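Local coordinates for protein oligogalacturonate-specific porin kdgM (Dickeya dadantii, PDB 4FQE) that forms a monomeric outer-membrane beta-barrel porin specific for oligogalacturonides and is required for full virulence of the bacterium, at residues Ser65-Phe70 and Ser75-Phe80; Ala108-Pro113 and Glu151-Lys156. All coordinates share one frame; numbering follows the deposited sequence. Where two conformers were deposited one is given.

Overall arrangement
Both contacts belong to one closed antiparallel barrel, with contact 1 complete along the chain before contact 2 begins. Contact 1 joins neighbouring strands, 57-69 and 74-85, in a hairpin; contact 2 spans strands 105-116 and 146-157, which have strand 131-142 between them. Their centres lie about 16 Å apart and their nearest atoms about 7 Å, so they do not touch, but strand 90-100 connects them: its Y94 and R96 bond to E77 of contact 1 and pack on R110 of contact 2. On the outside one detergent molecule reaches both. Together they display the two surfaces of a porin wall, an apolar one toward the membrane and a charged one toward the channel.

Contact 1: residues Ser65-Phe70 and Ser75-Phe80; sequences SYVYKF and SIEPGF. With C8E ((hydroxyethyloxy)tri(ethyloxy)octane), chain H.
The ring of F70 comes up against the I76 side chain, with I76 CG2 in the ring plane at its edge, 3.6 Å from F70 CE2; I76 was modelled in two conformers, so this describes one of them. Y68 likewise uses its ring edge: P78 CG sits near the ring plane, 3.8 Å from Y68 CE2, and the two side chains cross at about a right angle. With CG of Y68 anti to its own carbonyl carbon (chi1 -64°), the ring leans along the wall toward P78. The edge of Y66 meets the ether oxygen O18 of a detergent molecule, which also touches the P78 ring, and its ring makes an edge-to-face contact with F31 of strand 31-40.

Beneath these rings the backbones pair antiparallel. Y68 and I76 are a hydrogen-bonded pair, Y68 N to I76 O at 2.8 Å and I76 N to Y68 O at 3.0 Å. At the next such position P78 has no N-H to give. Y66 N keeps only a weak bond to P78 O, 3.4 Å long, while Y66 O lies 3.3 Å from P78 CD and 3.2 Å from E77 CA, the latter a CA-H...O contact.

The other face of the hairpin, bearing S65, V67, S75 and E77, looks into the barrel. V67 CG2 rests 3.9 Å from E77 CD. Extended throughout (chi1 177°), E77 carries its carboxylate clear of the backbone: OE1 makes a salt bridge with R26 and a hydrogen bond with the hydroxyl of Y94, and OE2 forms a salt bridge with R96. S65 OG shares R26 as a partner. Several bonds thus fix the carboxylate's rotation. Aromatic rings and aliphatic side chains outside, a charged network inside and a short turn between the strands make this a typical hairpin of a transmembrane beta-barrel.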
loop_
_atom_site.group_PDB
_atom_site.type_symbol
_atom_site.label_atom_id
_atom_site.label_comp_id
_atom_site.label_asym_id
_atom_site.label_seq_id
_atom_site.Cartn_x
_atom_site.Cartn_y
_atom_site.Cartn_z
ATOM N N SER A 65 -6.065 11.863 -1.513
ATOM C CA SER A 65 -5.305 12.258 -0.331
ATOM C C SER A 65 -4.525 13.538 -0.561
ATOM O O SER A 65 -4.314 13.974 -1.688
ATOM C CB SER A 65 -4.312 11.164 0.112
ATOM O OG SER A 65 -3.464 10.773 -0.970
ATOM N N TYR A 66 -4.087 14.130 0.555
ATOM C CA TYR A 66 -3.128 15.242 0.540
ATOM C C TYR A 66 -1.940 14.830 1.430
ATOM O O TYR A 66 -2.145 14.400 2.559
ATOM C CB TYR A 66 -3.768 16.530 1.094
ATOM C CG TYR A 66 -4.079 17.616 0.075
ATOM C CD1 TYR A 66 -5.411 17.909 -0.294
ATOM C CD2 TYR A 66 -3.058 18.349 -0.537
ATOM C CE1 TYR A 66 -5.714 18.893 -1.233
ATOM C CE2 TYR A 66 -3.351 19.319 -1.504
ATOM C CZ TYR A 66 -4.683 19.600 -1.833
ATOM O OH TYR A 66 -4.982 20.573 -2.764
ATOM N N VAL A 67 -0.707 14.999 0.962
ATOM C CA VAL A 67 0.422 14.896 1.864
ATOM C C VAL A 67 0.827 16.306 2.258
ATOM O O VAL A 67 1.164 17.118 1.406
ATOM C CB VAL A 67 1.644 14.179 1.266
ATOM C CG1 VAL A 67 2.763 14.162 2.306
ATOM C CG2 VAL A 67 1.324 12.734 0.853
ATOM N N TYR A 68 0.777 16.577 3.553
ATOM C CA TYR A 68 1.153 17.888 4.112
ATOM C C TYR A 68 2.514 17.748 4.791
ATOM O O TYR A 68 2.629 17.054 5.803
ATOM C CB TYR A 68 0.090 18.333 5.123
ATOM C CG TYR A 68 -1.306 18.584 4.502
ATOM C CD1 TYR A 68 -1.527 19.663 3.631
ATOM C CD2 TYR A 68 -2.400 17.753 4.795
ATOM C CE1 TYR A 68 -2.775 19.900 3.074
ATOM C CE2 TYR A 68 -3.672 17.988 4.230
ATOM C CZ TYR A 68 -3.851 19.064 3.384
ATOM O OH TYR A 68 -5.085 19.318 2.826
ATOM N N LYS A 69 3.538 18.387 4.235
ATOM C CA LYS A 69 4.906 18.256 4.766
ATOM C C LYS A 69 5.217 19.407 5.701
ATOM O O LYS A 69 5.228 20.552 5.283
ATOM C CB LYS A 69 5.936 18.200 3.636
ATOM C CG LYS A 69 5.650 17.088 2.629
ATOM C CD LYS A 69 6.752 17.031 1.585
ATOM C CE LYS A 69 6.707 15.773 0.725
ATOM N NZ LYS A 69 6.833 14.540 1.532
ATOM N N PHE A 70 5.424 19.107 6.975
ATOM C CA PHE A 70 5.819 20.134 7.927
ATOM C C PHE A 70 7.225 20.619 7.656
ATOM O O PHE A 70 7.509 21.799 7.818
ATOM C CB PHE A 70 5.739 19.629 9.361
ATOM C CG PHE A 70 4.356 19.261 9.787
ATOM C CD1 PHE A 70 3.473 20.230 10.218
ATOM C CD2 PHE A 70 3.945 17.932 9.779
ATOM C CE1 PHE A 70 2.191 19.892 10.611
ATOM C CE2 PHE A 70 2.667 17.582 10.178
ATOM C CZ PHE A 70 1.790 18.565 10.602
ATOM N N SER A 75 5.772 14.394 7.974
ATOM C CA SER A 75 4.630 14.712 7.138
ATOM C C SER A 75 3.379 13.981 7.649
ATOM O O SER A 75 3.473 12.993 8.357
ATOM C CB SER A 75 4.915 14.341 5.673
ATOM O OG SER A 75 5.131 12.950 5.543
ATOM N N ILE A 76 2.211 14.516 7.332
ATOM C CA ILE A 76 0.955 13.864 7.655
ATOM C C ILE A 76 0.074 13.850 6.409
ATOM O O ILE A 76 0.043 14.839 5.655
ATOM C CB ILE A 76 0.224 14.556 8.810
ATOM C CG1 ILE A 76 0.007 16.035 8.493
ATOM C CG2 ILE A 76 1.019 14.383 10.092
ATOM C CD1 ILE A 76 -0.862 16.724 9.501
ATOM N N GLU A 77 -0.608 12.711 6.196
ATOM C CA GLU A 77 -1.420 12.429 4.995
ATOM C C GLU A 77 -2.819 11.933 5.364
ATOM O O GLU A 77 -2.985 10.765 5.676
ATOM C CB GLU A 77 -0.728 11.376 4.114
ATOM C CG GLU A 77 -1.533 10.953 2.869
ATOM C CD GLU A 77 -0.904 9.777 2.129
ATOM O OE1 GLU A 77 -1.493 9.314 1.143
ATOM O OE2 GLU A 77 0.170 9.289 2.520
ATOM N N PRO A 78 -3.836 12.821 5.349
ATOM C CA PRO A 78 -5.201 12.347 5.518
ATOM C C PRO A 78 -5.676 11.821 4.182
ATOM O O PRO A 78 -5.246 12.319 3.149
ATOM C CB PRO A 78 -5.974 13.598 5.920
ATOM C CG PRO A 78 -5.162 14.740 5.432
ATOM C CD PRO A 78 -3.741 14.283 5.483
ATOM N N GLY A 79 -6.518 10.806 4.189
ATOM C CA GLY A 79 -6.920 10.207 2.936
ATOM C C GLY A 79 -8.319 9.704 3.054
ATOM O O GLY A 79 -8.797 9.450 4.139
ATOM N N PHE A 80 -8.932 9.552 1.895
ATOM C CA PHE A 80 -10.318 9.141 1.717
ATOM C C PHE A 80 -10.292 8.012 0.700
ATOM O O PHE A 80 -9.713 8.179 -0.354
ATOM C CB PHE A 80 -11.100 10.314 1.127
ATOM C CG PHE A 80 -12.517 9.985 0.790
ATOM C CD1 PHE A 80 -13.503 10.043 1.751
ATOM C CD2 PHE A 80 -12.865 9.602 -0.496
ATOM C CE1 PHE A 80 -14.813 9.732 1.424
ATOM C CE2 PHE A 80 -14.176 9.283 -0.823
ATOM C CZ PHE A 80 -15.139 9.339 0.158
HETATM C C1 C8E H . -8.919 7.958 9.996
HETATM C C2 C8E H . -9.848 9.082 10.372
HETATM C C3 C8E H . -9.051 10.375 10.446
HETATM C C4 C8E H . -8.441 10.735 9.097
HETATM C C5 C8E H . -9.090 11.955 8.476
HETATM C C6 C8E H . -10.358 11.544 7.744
HETATM C C7 C8E H . -10.169 11.515 6.236
HETATM C C8 C8E H . -11.511 11.412 5.515
HETATM O O9 C8E H . -12.002 12.718 5.199
HETATM C C10 C8E H . -13.285 12.711 4.564
HETATM C C11 C8E H . -13.338 13.821 3.513
HETATM O O12 C8E H . -13.139 13.313 2.194
HETATM C C13 C8E H . -12.659 14.274 1.247
HETATM C C14 C8E H . -11.128 14.311 1.248
HETATM O O15 C8E H . -10.569 14.201 -0.069
HETATM C C16 C8E H . -9.437 15.051 -0.331
HETATM C C17 C8E H . -8.130 14.495 0.223
HETATM O O18 C8E H . -7.882 15.027 1.532
HETATM C C19 C8E H . -8.031 14.074 2.582
HETATM C C20 C8E H . -8.907 14.632 3.694
HETATM O O21 C8E H . -9.906 13.683 4.079
#

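Contact 2: residues Ala108-Pro113 and Glu151-Lys156; sequences ALRYRP and ELEYKK. With C8E ((hydroxyethyloxy)tri(ethyloxy)octane), chain H; C8E ((hydroxyethyloxy)tri(ethyloxy)octane), chain E.
E153 OE1 has two partners: the hydroxyl of T135 on the intervening strand 131-142, in a hydrogen bond, and R110 NH2 across the contact, in a long salt bridge of 3.7 Å. R110 NH2 is itself hydrogen-bonded to the same T135 OG1, so the threonine ties acid and base together. The carboxylate oxygen lies at the edge of the R110 guanidinium, near its plane, although the two flat groups are turned 51° against each other. A bend at chi3 (61°) swings that guanidinium round to E153, whose strand is two places along the wall, with CA atoms of R110 and E153 9.3 Å apart.

On the outer face, C20 of a detergent molecule lies over one face of the Y154 ring, 3.7 Å from Y154 CE1. The same detergent's C5 packs 3.7 Å from Y111 CB.

On the channel side the guanidinium of R112 lies over one face of that of R110, with R110 NH2 3.5 Å above the R112 plane, and E151, bonded to N137, adds another acid nearby. E153 may offset part of the positive charge on R110, while the arginines lining this wall, R110 and R112 among them, would be expected to attract anionic oligogalacturonides to the channel.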
loop_
_atom_site.group_PDB
_atom_site.type_symbol
_atom_site.label_atom_id
_atom_site.label_comp_id
_atom_site.label_asym_id
_atom_site.label_seq_id
_atom_site.Cartn_x
_atom_site.Cartn_y
_atom_site.Cartn_z
ATOM N N ALA A 108 6.638 4.908 8.845
ATOM C CA ALA A 108 5.277 5.496 8.778
ATOM C C ALA A 108 4.335 4.727 9.666
ATOM O O ALA A 108 4.581 3.568 9.999
ATOM C CB ALA A 108 4.778 5.563 7.339
ATOM N N LEU A 109 3.265 5.383 10.073
ATOM C CA LEU A 109 2.204 4.748 10.794
ATOM C C LEU A 109 0.890 5.260 10.190
ATOM O O LEU A 109 0.733 6.459 9.927
ATOM C CB LEU A 109 2.300 5.035 12.290
ATOM C CG LEU A 109 1.303 4.300 13.192
ATOM C CD1 LEU A 109 1.549 2.805 13.170
ATOM C CD2 LEU A 109 1.329 4.821 14.623
ATOM N N ARG A 110 -0.005 4.316 9.917
ATOM C CA ARG A 110 -1.306 4.627 9.313
ATOM C C ARG A 110 -2.412 4.072 10.170
ATOM O O ARG A 110 -2.384 2.899 10.502
ATOM C CB ARG A 110 -1.423 4.041 7.889
ATOM C CG ARG A 110 -2.764 4.428 7.199
ATOM C CD ARG A 110 -2.871 3.833 5.792
ATOM N NE ARG A 110 -2.829 2.374 5.898
ATOM C CZ ARG A 110 -2.721 1.534 4.881
ATOM N NH1 ARG A 110 -2.691 1.988 3.625
ATOM N NH2 ARG A 110 -2.649 0.228 5.131
ATOM N N TYR A 111 -3.395 4.921 10.500
ATOM C CA TYR A 111 -4.669 4.498 11.102
ATOM C C TYR A 111 -5.762 4.574 10.034
ATOM O O TYR A 111 -5.966 5.617 9.423
ATOM C CB TYR A 111 -5.034 5.370 12.312
ATOM C CG TYR A 111 -6.415 5.092 12.883
ATOM C CD1 TYR A 111 -6.735 3.850 13.431
ATOM C CD2 TYR A 111 -7.390 6.067 12.868
ATOM C CE1 TYR A 111 -7.995 3.604 13.934
ATOM C CE2 TYR A 111 -8.659 5.827 13.364
ATOM C CZ TYR A 111 -8.942 4.595 13.910
ATOM O OH TYR A 111 -10.213 4.401 14.379
ATOM N N ARG A 112 -6.410 3.435 9.781
ATOM C CA ARG A 112 -7.408 3.325 8.729
ATOM C C ARG A 112 -8.638 2.557 9.219
ATOM O O ARG A 112 -8.698 1.317 9.096
ATOM C CB ARG A 112 -6.793 2.648 7.493
ATOM C CG ARG A 112 -7.710 2.548 6.280
ATOM C CD ARG A 112 -6.985 2.020 5.048
ATOM N NE ARG A 112 -6.623 0.607 5.156
ATOM C CZ ARG A 112 -6.088 -0.107 4.170
ATOM N NH1 ARG A 112 -5.852 0.453 2.994
ATOM N NH2 ARG A 112 -5.791 -1.388 4.350
ATOM N N PRO A 113 -9.638 3.269 9.734
ATOM C CA PRO A 113 -10.835 2.549 10.086
ATOM C C PRO A 113 -11.516 2.050 8.808
ATOM O O PRO A 113 -11.214 2.539 7.714
ATOM C CB PRO A 113 -11.682 3.584 10.836
ATOM C CG PRO A 113 -11.167 4.897 10.422
ATOM C CD PRO A 113 -9.728 4.707 10.071
ATOM N N GLU A 151 6.592 -4.261 6.969
ATOM C CA GLU A 151 5.260 -3.736 7.261
ATOM C C GLU A 151 4.618 -4.657 8.279
ATOM O O GLU A 151 4.615 -5.898 8.128
ATOM C CB GLU A 151 4.408 -3.693 6.000
ATOM C CG GLU A 151 3.000 -3.166 6.258
ATOM C CD GLU A 151 2.196 -3.002 4.976
ATOM O OE1 GLU A 151 2.619 -2.204 4.109
ATOM O OE2 GLU A 151 1.125 -3.646 4.877
ATOM N N LEU A 152 4.144 -4.052 9.363
ATOM C CA LEU A 152 3.461 -4.764 10.411
ATOM C C LEU A 152 2.063 -4.194 10.392
ATOM O O LEU A 152 1.909 -2.985 10.389
ATOM C CB LEU A 152 4.139 -4.493 11.762
ATOM C CG LEU A 152 3.495 -5.041 13.032
ATOM C CD1 LEU A 152 3.233 -6.533 13.020
ATOM C CD2 LEU A 152 4.379 -4.724 14.236
ATOM N N GLU A 153 1.057 -5.052 10.348
ATOM C CA GLU A 153 -0.311 -4.597 10.274
ATOM C C GLU A 153 -1.171 -5.287 11.309
ATOM O O GLU A 153 -1.159 -6.519 11.444
ATOM C CB GLU A 153 -0.864 -4.803 8.867
ATOM C CG GLU A 153 -2.222 -4.179 8.672
ATOM C CD GLU A 153 -2.586 -4.014 7.204
ATOM O OE1 GLU A 153 -1.975 -3.135 6.530
ATOM O OE2 GLU A 153 -3.478 -4.758 6.731
ATOM N N TYR A 154 -1.916 -4.465 12.050
ATOM C CA TYR A 154 -2.790 -4.941 13.082
ATOM C C TYR A 154 -4.218 -4.605 12.668
ATOM O O TYR A 154 -4.547 -3.436 12.449
ATOM C CB TYR A 154 -2.430 -4.242 14.392
ATOM C CG TYR A 154 -3.357 -4.504 15.541
ATOM C CD1 TYR A 154 -3.182 -5.623 16.374
ATOM C CD2 TYR A 154 -4.381 -3.612 15.841
ATOM C CE1 TYR A 154 -4.034 -5.847 17.455
ATOM C CE2 TYR A 154 -5.235 -3.835 16.908
ATOM C CZ TYR A 154 -5.060 -4.945 17.715
ATOM O OH TYR A 154 -5.927 -5.128 18.784
ATOM N N LYS A 155 -5.056 -5.628 12.577
ATOM C CA LYS A 155 -6.456 -5.432 12.208
ATOM C C LYS A 155 -7.349 -5.889 13.336
ATOM O O LYS A 155 -7.177 -6.986 13.876
ATOM C CB LYS A 155 -6.798 -6.184 10.930
ATOM C CG LYS A 155 -8.178 -5.869 10.360
ATOM C CD LYS A 155 -8.451 -6.710 9.124
ATOM C CE LYS A 155 -9.856 -6.496 8.602
ATOM N NZ LYS A 155 -10.003 -7.091 7.247
ATOM N N LYS A 156 -8.326 -5.048 13.664
ATOM C CA LYS A 156 -9.278 -5.353 14.701
ATOM C C LYS A 156 -10.670 -5.052 14.211
ATOM O O LYS A 156 -10.925 -3.957 13.727
ATOM C CB LYS A 156 -8.980 -4.515 15.945
ATOM C CG LYS A 156 -10.014 -4.689 17.045
ATOM C CD LYS A 156 -9.368 -4.829 18.412
ATOM C CE LYS A 156 -10.403 -4.675 19.517
ATOM N NZ LYS A 156 -9.826 -4.950 20.866
HETATM C C1 C8E H . -8.919 7.958 9.996
HETATM C C2 C8E H . -9.848 9.082 10.372
HETATM C C3 C8E H . -9.051 10.375 10.446
HETATM C C4 C8E H . -8.441 10.735 9.097
HETATM C C5 C8E H . -9.090 11.955 8.476
HETATM C C6 C8E H . -10.358 11.544 7.744
HETATM C C7 C8E H . -10.169 11.515 6.236
HETATM C C8 C8E H . -11.511 11.412 5.515
HETATM O O9 C8E H . -12.002 12.718 5.199
HETATM C C10 C8E H . -13.285 12.711 4.564
HETATM C C11 C8E H . -13.338 13.821 3.513
HETATM O O12 C8E H . -13.139 13.313 2.194
HETATM C C13 C8E H . -12.659 14.274 1.247
HETATM C C14 C8E H . -11.128 14.311 1.248
HETATM O O15 C8E H . -10.569 14.201 -0.069
HETATM C C16 C8E H . -9.437 15.051 -0.331
HETATM C C17 C8E H . -8.130 14.495 0.223
HETATM O O18 C8E H . -7.882 15.027 1.532
HETATM C C19 C8E H . -8.031 14.074 2.582
HETATM C C20 C8E H . -8.907 14.632 3.694
HETATM O O21 C8E H . -9.906 13.683 4.079
HETATM C C1 C8E E . 1.332 9.671 12.769
HETATM C C2 C8E E . -0.077 10.174 13.018
HETATM C C3 C8E E . -1.141 9.209 12.504
HETATM C C4 C8E E . -1.037 7.843 13.165
HETATM C C5 C8E E . -2.351 7.377 13.781
HETATM C C6 C8E E . -2.743 8.221 15.003
HETATM C C7 C8E E . -3.377 7.460 16.179
HETATM C C8 C8E E . -3.286 5.934 16.159
HETATM O O9 C8E E . -3.967 5.355 17.278
HETATM C C10 C8E E . -3.866 3.927 17.348
HETATM C C11 C8E E . -5.199 3.279 17.709
HETATM O O12 C8E E . -4.966 2.059 18.432
HETATM C C13 C8E E . -4.869 2.255 19.850
HETATM C C14 C8E E . -3.951 1.229 20.522
HETATM O O15 C8E E . -2.738 1.032 19.778
HETATM C C16 C8E E . -2.361 -0.348 19.733
HETATM C C17 C8E E . -0.989 -0.543 19.078
HETATM O O18 C8E E . -0.849 -1.891 18.605
HETATM C C19 C8E E . -0.796 -2.876 19.644
HETATM C C20 C8E E . -2.142 -3.595 19.754
HETATM O O21 C8E E . -2.702 -3.509 21.072
#